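Local coordinates for protein putative peptidase (Chlamydophila abortus, PDB 3CE2) that is a putative zinc-dependent oligopeptidase of the M3B family, probably degrading a variety of small bioactive peptides, at residues Ile295-Ser300 against Phe508-Ile513. Sequence-based numbering, arbitrary orientation.
Sequences ITKYFS and FYGEII
Tyr-509 O, gripped by Ile-513 N at 2.8 Å and Ile-512 N at 3.0 Å, closes the turn in which Ile-512 and Tyr-509 are brought against Phe-299 and Ile-295 of helix 292-306. The contact is a worked example of a helix end and its following turn seated on the flank of another helix, here within the largely helical M3 region of a putative zinc metallopeptidase. Ile-512 has CG1 anti to its backbone N (chi1 -177°), which sends that branch across the helix until CG1 lies 3.7 Å from Phe-299 CB; CG2 meets the edge of the Phe-299 ring near its plane, and CD1 reaches Ser-300 OG. The two rings touch through their rims, Phe-299 CE2 at 3.8 Å from Tyr-509 CE1, with no stacking between them. Ile-295 divides its branches: CG2 packs 3.7 Å from Tyr-509 CD1, while CD1 comes in the plane of the Phe-508 ring to its edge and also lies 3.5 Å from Phe-508 O. On the more solvent-accessible side, Thr-296 OG1 and CG2 both come up to Glu-511 CB from one side, and the Glu-511 chain then bends so that its carboxylate leads away from the helix. Helix 451-487 continues the apolar layer, with Phe-466 and Phe-470 against Ile-295 and Leu-474 against Tyr-509. Phe-311 packs on both Phe-299 and Ile-513, in the loop whose Asp-310 and His-312 bind a zinc ion outside the HExxH site. Near that loop, Ile-513 CD1 approaches Phe-299 CD2 obliquely, at 4.2 Å.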
loop_
_atom_site.group_PDB
_atom_site.type_symbol
_atom_site.label_atom_id
_atom_site.label_comp_id
_atom_site.label_asym_id
_atom_site.label_seq_id
_atom_site.Cartn_x
_atom_site.Cartn_y
_atom_site.Cartn_z
ATOM N N ILE A 295 17.836 14.862 4.396
ATOM C CA ILE A 295 18.424 13.670 4.982
ATOM C C ILE A 295 19.621 14.116 5.811
ATOM O O ILE A 295 19.701 13.826 7.008
ATOM C CB ILE A 295 18.848 12.632 3.890
ATOM C CG1 ILE A 295 17.626 12.011 3.224
ATOM C CG2 ILE A 295 19.684 11.505 4.466
ATOM C CD1 ILE A 295 17.970 11.338 1.922
ATOM N N THR A 296 20.537 14.852 5.188
ATOM C CA THR A 296 21.715 15.329 5.907
ATOM C C THR A 296 21.331 15.965 7.240
ATOM O O THR A 296 21.880 15.600 8.270
ATOM C CB THR A 296 22.480 16.346 5.094
ATOM O OG1 THR A 296 22.572 15.901 3.734
ATOM C CG2 THR A 296 23.837 16.513 5.651
ATOM N N LYS A 297 20.375 16.891 7.240
ATOM C CA LYS A 297 19.979 17.546 8.499
ATOM C C LYS A 297 19.573 16.547 9.559
ATOM O O LYS A 297 20.133 16.544 10.654
ATOM C CB LYS A 297 18.825 18.535 8.301
ATOM C CG LYS A 297 19.239 19.983 8.195
ATOM C CD LYS A 297 18.077 20.851 7.698
ATOM C CE LYS A 297 18.484 22.329 7.562
ATOM N NZ LYS A 297 17.626 23.053 6.584
ATOM N N TYR A 298 18.593 15.706 9.219
ATOM C CA TYR A 298 17.967 14.801 10.185
ATOM C C TYR A 298 18.951 13.835 10.780
ATOM O O TYR A 298 19.012 13.708 11.997
ATOM C CB TYR A 298 16.809 14.000 9.571
ATOM C CG TYR A 298 16.210 12.986 10.534
ATOM C CD1 TYR A 298 15.849 13.359 11.835
ATOM C CD2 TYR A 298 16.000 11.654 10.147
ATOM C CE1 TYR A 298 15.295 12.438 12.727
ATOM C CE2 TYR A 298 15.448 10.721 11.034
ATOM C CZ TYR A 298 15.098 11.125 12.317
ATOM O OH TYR A 298 14.545 10.222 13.182
ATOM N N PHE A 299 19.715 13.155 9.926
ATOM C CA PHE A 299 20.712 12.202 10.404
ATOM C C PHE A 299 21.804 12.791 11.304
ATOM O O PHE A 299 22.249 12.118 12.226
ATOM C CB PHE A 299 21.321 11.405 9.254
ATOM C CG PHE A 299 20.370 10.428 8.620
ATOM C CD1 PHE A 299 19.147 10.124 9.229
ATOM C CD2 PHE A 299 20.709 9.778 7.435
ATOM C CE1 PHE A 299 18.254 9.215 8.656
ATOM C CE2 PHE A 299 19.824 8.860 6.842
ATOM C CZ PHE A 299 18.589 8.581 7.460
ATOM N N SER A 300 22.238 14.031 11.078
ATOM C CA SER A 300 23.263 14.601 11.971
ATOM C C SER A 300 22.681 14.817 13.348
ATOM O O SER A 300 23.373 14.671 14.360
ATOM C CB SER A 300 23.792 15.934 11.472
ATOM O OG SER A 300 23.489 16.094 10.114
ATOM N N PHE A 508 22.031 10.563 -2.258
ATOM C CA PHE A 508 21.088 10.723 -1.168
ATOM C C PHE A 508 21.779 10.863 0.155
ATOM O O PHE A 508 21.350 11.618 1.010
ATOM C CB PHE A 508 20.132 9.537 -1.089
ATOM C CG PHE A 508 19.059 9.553 -2.133
ATOM C CD1 PHE A 508 17.775 9.955 -1.821
ATOM C CD2 PHE A 508 19.323 9.160 -3.422
ATOM C CE1 PHE A 508 16.787 9.981 -2.790
ATOM C CE2 PHE A 508 18.324 9.164 -4.389
ATOM C CZ PHE A 508 17.062 9.581 -4.065
ATOM N N TYR A 509 22.860 10.131 0.337
ATOM C CA TYR A 509 23.375 9.961 1.671
ATOM C C TYR A 509 24.803 10.417 1.793
ATOM O O TYR A 509 25.366 10.394 2.897
ATOM C CB TYR A 509 23.283 8.484 2.046
ATOM C CG TYR A 509 21.871 7.952 2.115
ATOM C CD1 TYR A 509 21.003 8.361 3.122
ATOM C CD2 TYR A 509 21.412 7.034 1.185
ATOM C CE1 TYR A 509 19.713 7.871 3.201
ATOM C CE2 TYR A 509 20.121 6.554 1.238
ATOM C CZ TYR A 509 19.276 6.966 2.251
ATOM O OH TYR A 509 17.982 6.483 2.291
ATOM N N GLY A 510 25.386 10.816 0.657
ATOM C CA GLY A 510 26.799 11.221 0.559
ATOM C C GLY A 510 27.297 12.236 1.581
ATOM O O GLY A 510 28.400 12.104 2.115
ATOM N N GLU A 511 26.495 13.250 1.871
ATOM C CA GLU A 511 26.942 14.269 2.805
ATOM C C GLU A 511 26.882 13.839 4.254
ATOM O O GLU A 511 27.252 14.608 5.122
ATOM C CB GLU A 511 26.141 15.572 2.640
ATOM C CG GLU A 511 26.269 16.226 1.266
ATOM C CD GLU A 511 27.716 16.324 0.799
ATOM O OE1 GLU A 511 28.474 17.152 1.356
ATOM O OE2 GLU A 511 28.095 15.573 -0.128
ATOM N N ILE A 512 26.398 12.647 4.563
ATOM C CA ILE A 512 26.244 12.333 5.990
ATOM C C ILE A 512 26.686 10.927 6.358
ATOM O O ILE A 512 27.213 10.705 7.442
ATOM C CB ILE A 512 24.793 12.585 6.484
ATOM C CG1 ILE A 512 24.658 12.334 7.982
ATOM C CG2 ILE A 512 23.807 11.689 5.733
ATOM C CD1 ILE A 512 25.726 12.990 8.840
ATOM N N ILE A 513 26.459 9.976 5.454
ATOM C CA ILE A 513 26.678 8.564 5.759
ATOM C C ILE A 513 28.099 8.149 5.424
ATOM O O ILE A 513 28.623 8.485 4.356
ATOM C CB ILE A 513 25.689 7.645 4.974
ATOM C CG1 ILE A 513 24.253 7.884 5.437
ATOM C CG2 ILE A 513 26.031 6.171 5.203
ATOM C CD1 ILE A 513 23.962 7.240 6.769
#